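Local structure of apical membrane antigen AMA1 (Toxoplasma gondii ME49, 4YIV) at residues G295-T307 / V324-G336. The protein takes part in host cell invasion as a microneme protein of the moving junction, the ring formed between parasite and host cell membranes. Sequence-based numbering, arbitrary orientation.
Sequences GVGRNYGFYYVDT and VSDSAAVSYTAAG
Asp326 OD2 is gripped twice: it accepts from a water at 2.7 Å, which in turn accepts from Val305 N, and it forms a salt bridge with Arg237. The water thus links the corner at Asp326 to the end of strand 300-305. OD1 of the same carboxylate takes the N-H of Ala328 from above the carboxylate plane, an Asx turn inside the type I turn Asp326-Ala329 that carries the chain from the sheet of strand 322-326 into that of strand 329-333. Strand 329-333 then runs antiparallel to strand 300-305, their directions 158° apart. Tyr332 N to Gly301 O, 2.7 Å, is the shortest bond between these two, and Gly301 N returns to Tyr332 O; Tyr303 and Val330 form a second hydrogen-bonded pair. Past the strand ends, Ala334 N reaches Asn299 O at 2.8 Å. Tyr303 and Tyr332 share one face. CB of Tyr303 meets the ring edge of Tyr332 at CE2, 4.2 Å away, and with CG anti to the backbone N (chi1 174°) the Tyr303 ring turns its own edge to Ala328 O, 3.8 Å from CD1. On the other face Thr333 CG2 comes obliquely to Tyr300 CD1, 3.9 Å away, and Phe302 CB lies 3.5 Å from Ser331 OG, which is bonded to Tyr236 O. The strands are inner neighbours in a five-stranded antiparallel sheet, 300-305 the middle one, with 233-234 beyond 329-333 and 311-316 beyond 300-305. Helix 263-272, tied to strand 311-316 by the Cys266-Cys313 disulfide, packs on Tyr303 and Tyr332, consistent with a PAN-type domain of the AMA1 ectodomain; strand 236-242 touches Phe302 and Ala329.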
loop_
_atom_site.group_PDB
_atom_site.type_symbol
_atom_site.label_atom_id
_atom_site.label_comp_id
_atom_site.label_asym_id
_atom_site.label_seq_id
_atom_site.Cartn_x
_atom_site.Cartn_y
_atom_site.Cartn_z
ATOM N N GLY A 295 2.892 -0.724 11.357
ATOM C CA GLY A 295 2.573 -1.704 10.315
ATOM C C GLY A 295 1.777 -2.890 10.814
ATOM O O GLY A 295 1.419 -3.774 10.036
ATOM N N VAL A 296 1.500 -2.912 12.121
ATOM C CA VAL A 296 0.694 -3.959 12.720
ATOM C C VAL A 296 -0.774 -3.730 12.454
ATOM O O VAL A 296 -1.269 -2.622 12.655
ATOM C CB VAL A 296 0.910 -4.026 14.263
ATOM C CG1 VAL A 296 0.082 -5.170 14.865
ATOM C CG2 VAL A 296 2.413 -4.160 14.591
ATOM N N GLY A 297 -1.500 -4.776 12.081
ATOM C CA GLY A 297 -2.894 -4.611 11.745
ATOM C C GLY A 297 -3.463 -5.730 10.903
ATOM O O GLY A 297 -2.727 -6.631 10.493
ATOM N N ARG A 298 -4.769 -5.707 10.679
ATOM C CA ARG A 298 -5.471 -6.733 9.924
ATOM C C ARG A 298 -5.275 -6.366 8.467
ATOM O O ARG A 298 -6.163 -5.887 7.817
ATOM C CB ARG A 298 -6.948 -6.686 10.286
ATOM C CG ARG A 298 -7.754 -7.853 9.773
ATOM C CD ARG A 298 -9.245 -7.728 10.037
ATOM N NE ARG A 298 -9.582 -7.663 11.444
ATOM C CZ ARG A 298 -10.292 -6.701 12.013
ATOM N NH1 ARG A 298 -10.789 -5.715 11.311
ATOM N NH2 ARG A 298 -10.535 -6.761 13.293
ATOM N N ASN A 299 -4.067 -6.616 8.007
ATOM C CA ASN A 299 -3.576 -6.227 6.688
ATOM C C ASN A 299 -3.667 -7.300 5.605
ATOM O O ASN A 299 -3.370 -7.019 4.433
ATOM C CB ASN A 299 -2.102 -5.847 6.772
ATOM C CG ASN A 299 -1.831 -4.746 7.754
ATOM O OD1 ASN A 299 -2.681 -3.896 8.004
ATOM N ND2 ASN A 299 -0.624 -4.728 8.280
ATOM N N TYR A 300 -4.086 -8.500 5.995
ATOM C CA TYR A 300 -3.886 -9.703 5.193
ATOM C C TYR A 300 -5.191 -10.386 4.949
ATOM O O TYR A 300 -6.063 -10.449 5.830
ATOM C CB TYR A 300 -2.911 -10.664 5.909
ATOM C CG TYR A 300 -1.683 -9.987 6.366
ATOM C CD1 TYR A 300 -0.667 -9.696 5.460
ATOM C CD2 TYR A 300 -1.524 -9.587 7.676
ATOM C CE1 TYR A 300 0.437 -9.054 5.829
ATOM C CE2 TYR A 300 -0.388 -8.929 8.068
ATOM C CZ TYR A 300 0.592 -8.675 7.134
ATOM O OH TYR A 300 1.731 -8.018 7.475
ATOM N N GLY A 301 -5.374 -10.901 3.744
ATOM C CA GLY A 301 -6.592 -11.625 3.499
ATOM C C GLY A 301 -6.569 -12.473 2.261
ATOM O O GLY A 301 -5.616 -12.404 1.460
ATOM N N PHE A 302 -7.599 -13.296 2.123
ATOM C CA PHE A 302 -7.825 -13.973 0.845
ATOM C C PHE A 302 -9.260 -14.223 0.509
ATOM O O PHE A 302 -10.132 -14.408 1.360
ATOM C CB PHE A 302 -7.059 -15.311 0.772
ATOM C CG PHE A 302 -7.345 -16.282 1.903
ATOM C CD1 PHE A 302 -8.426 -17.167 1.845
ATOM C CD2 PHE A 302 -6.505 -16.325 3.018
ATOM C CE1 PHE A 302 -8.648 -18.089 2.891
ATOM C CE2 PHE A 302 -6.712 -17.247 4.047
ATOM C CZ PHE A 302 -7.785 -18.125 3.977
ATOM N N TYR A 303 -9.478 -14.186 -0.796
ATOM C CA TYR A 303 -10.698 -14.628 -1.389
ATOM C C TYR A 303 -10.663 -16.146 -1.521
ATOM O O TYR A 303 -9.618 -16.720 -1.834
ATOM C CB TYR A 303 -10.859 -13.974 -2.735
ATOM C CG TYR A 303 -12.036 -14.490 -3.469
ATOM C CD1 TYR A 303 -11.919 -15.611 -4.275
ATOM C CD2 TYR A 303 -13.268 -13.870 -3.363
ATOM C CE1 TYR A 303 -12.987 -16.101 -4.951
ATOM C CE2 TYR A 303 -14.357 -14.369 -4.038
ATOM C CZ TYR A 303 -14.195 -15.484 -4.841
ATOM O OH TYR A 303 -15.241 -16.021 -5.544
ATOM N N TYR A 304 -11.789 -16.794 -1.252
ATOM C CA TYR A 304 -11.925 -18.229 -1.467
ATOM C C TYR A 304 -13.400 -18.523 -1.665
ATOM O O TYR A 304 -14.233 -17.642 -1.516
ATOM C CB TYR A 304 -11.355 -19.041 -0.302
ATOM C CG TYR A 304 -12.135 -18.918 1.001
ATOM C CD1 TYR A 304 -12.078 -17.761 1.767
ATOM C CD2 TYR A 304 -12.918 -19.959 1.454
ATOM C CE1 TYR A 304 -12.787 -17.648 2.944
ATOM C CE2 TYR A 304 -13.630 -19.868 2.630
ATOM C CZ TYR A 304 -13.566 -18.716 3.376
ATOM O OH TYR A 304 -14.278 -18.636 4.551
ATOM N N VAL A 305 -13.704 -19.769 -2.016
ATOM C CA VAL A 305 -15.066 -20.184 -2.276
ATOM C C VAL A 305 -15.424 -21.236 -1.244
ATOM O O VAL A 305 -14.718 -22.227 -1.074
ATOM C CB VAL A 305 -15.233 -20.735 -3.692
ATOM C CG1 VAL A 305 -16.665 -21.230 -3.902
ATOM C CG2 VAL A 305 -14.897 -19.650 -4.700
ATOM N N ASP A 306 -16.488 -20.962 -0.508
ATOM C CA ASP A 306 -16.924 -21.823 0.574
ATOM C C ASP A 306 -17.515 -23.106 -0.035
ATOM O O ASP A 306 -17.867 -23.134 -1.216
ATOM C CB ASP A 306 -17.950 -21.082 1.439
ATOM C CG ASP A 306 -18.152 -21.718 2.800
ATOM O OD1 ASP A 306 -17.145 -22.031 3.487
ATOM O OD2 ASP A 306 -19.335 -21.894 3.178
ATOM N N THR A 307 -17.614 -24.161 0.768
ATOM C CA THR A 307 -18.130 -25.449 0.296
ATOM C C THR A 307 -19.507 -25.289 -0.363
ATOM O O THR A 307 -19.879 -26.054 -1.255
ATOM C CB THR A 307 -18.225 -26.459 1.456
ATOM O OG1 THR A 307 -19.179 -25.988 2.415
ATOM C CG2 THR A 307 -16.860 -26.636 2.140
ATOM N N VAL A 324 -1.208 -22.236 1.925
ATOM C CA VAL A 324 -2.008 -23.410 1.654
ATOM C C VAL A 324 -2.466 -23.302 0.218
ATOM O O VAL A 324 -3.028 -22.283 -0.174
ATOM C CB VAL A 324 -3.209 -23.511 2.627
ATOM C CG1 VAL A 324 -4.262 -24.534 2.151
ATOM C CG2 VAL A 324 -2.709 -23.824 4.025
ATOM N N SER A 325 -2.221 -24.351 -0.577
ATOM C CA SER A 325 -2.649 -24.373 -1.982
ATOM C C SER A 325 -4.153 -24.372 -2.123
ATOM O O SER A 325 -4.852 -25.093 -1.420
ATOM C CB SER A 325 -2.080 -25.611 -2.693
ATOM O OG SER A 325 -0.750 -25.826 -2.287
ATOM N N ASP A 326 -4.652 -23.591 -3.073
ATOM C CA ASP A 326 -6.076 -23.538 -3.360
ATOM C C ASP A 326 -6.234 -22.797 -4.668
ATOM O O ASP A 326 -6.089 -21.586 -4.720
ATOM C CB ASP A 326 -6.850 -22.834 -2.241
ATOM C CG ASP A 326 -8.333 -22.664 -2.560
ATOM O OD1 ASP A 326 -8.783 -23.134 -3.636
ATOM O OD2 ASP A 326 -9.068 -22.050 -1.742
ATOM N N SER A 327 -6.529 -23.528 -5.732
ATOM C CA SER A 327 -6.508 -22.949 -7.062
ATOM C C SER A 327 -7.543 -21.829 -7.239
ATOM O O SER A 327 -7.390 -20.964 -8.110
ATOM C CB SER A 327 -6.727 -24.068 -8.105
ATOM O OG SER A 327 -8.020 -24.654 -7.955
ATOM N N ALA A 328 -8.571 -21.824 -6.397
ATOM C CA ALA A 328 -9.658 -20.865 -6.502
ATOM C C ALA A 328 -9.414 -19.610 -5.631
ATOM O O ALA A 328 -10.163 -18.645 -5.717
ATOM C CB ALA A 328 -10.958 -21.513 -6.105
ATOM N N ALA A 329 -8.354 -19.629 -4.828
ATOM C CA ALA A 329 -8.083 -18.552 -3.872
ATOM C C ALA A 329 -7.149 -17.496 -4.457
ATOM O O ALA A 329 -6.369 -17.786 -5.355
ATOM C CB ALA A 329 -7.477 -19.135 -2.583
ATOM N N VAL A 330 -7.225 -16.276 -3.924
ATOM C CA VAL A 330 -6.211 -15.245 -4.160
ATOM C C VAL A 330 -5.963 -14.541 -2.822
ATOM O O VAL A 330 -6.933 -14.122 -2.167
ATOM C CB VAL A 330 -6.650 -14.193 -5.226
ATOM C CG1 VAL A 330 -5.523 -13.176 -5.461
ATOM C CG2 VAL A 330 -7.040 -14.858 -6.548
ATOM N N SER A 331 -4.689 -14.437 -2.445
ATOM C CA SER A 331 -4.262 -13.721 -1.239
ATOM C C SER A 331 -3.804 -12.305 -1.537
ATOM O O SER A 331 -2.982 -12.070 -2.438
ATOM C CB SER A 331 -3.160 -14.514 -0.545
ATOM O OG SER A 331 -3.685 -15.722 0.013
ATOM N N TYR A 332 -4.363 -11.373 -0.758
ATOM C CA TYR A 332 -4.205 -9.926 -0.900
ATOM C C TYR A 332 -3.622 -9.323 0.355
ATOM O O TYR A 332 -3.744 -9.897 1.437
ATOM C CB TYR A 332 -5.554 -9.249 -1.154
ATOM C CG TYR A 332 -6.264 -9.718 -2.412
ATOM C CD1 TYR A 332 -5.750 -9.434 -3.685
ATOM C CD2 TYR A 332 -7.431 -10.446 -2.328
ATOM C CE1 TYR A 332 -6.407 -9.863 -4.832
ATOM C CE2 TYR A 332 -8.099 -10.871 -3.472
ATOM C CZ TYR A 332 -7.577 -10.576 -4.718
ATOM O OH TYR A 332 -8.246 -11.009 -5.838
ATOM N N THR A 333 -2.999 -8.163 0.220
ATOM C CA THR A 333 -2.685 -7.363 1.385
ATOM C C THR A 333 -3.115 -5.945 1.156
ATOM O O THR A 333 -3.402 -5.514 0.017
ATOM C CB THR A 333 -1.171 -7.363 1.738
ATOM O OG1 THR A 333 -0.466 -6.486 0.860
ATOM C CG2 THR A 333 -0.605 -8.740 1.645
ATOM N N ALA A 334 -3.192 -5.205 2.261
ATOM C CA ALA A 334 -3.502 -3.802 2.213
ATOM C C ALA A 334 -2.550 -3.007 1.328
ATOM O O ALA A 334 -2.914 -1.946 0.775
ATOM C CB ALA A 334 -3.509 -3.237 3.676
ATOM N N ALA A 335 -1.318 -3.496 1.186
ATOM C CA ALA A 335 -0.299 -2.745 0.442
ATOM C C ALA A 335 -0.312 -3.030 -1.065
ATOM O O ALA A 335 0.054 -2.160 -1.864
ATOM C CB ALA A 335 1.100 -3.056 0.984
ATOM N N GLY A 336 -0.714 -4.235 -1.442
ATOM C CA GLY A 336 -0.552 -4.672 -2.814
ATOM C C GLY A 336 -1.675 -4.368 -3.785
ATOM O O GLY A 336 -2.705 -3.789 -3.432
HETATM O O HOH W 1 -11.700 -21.742 -2.374
#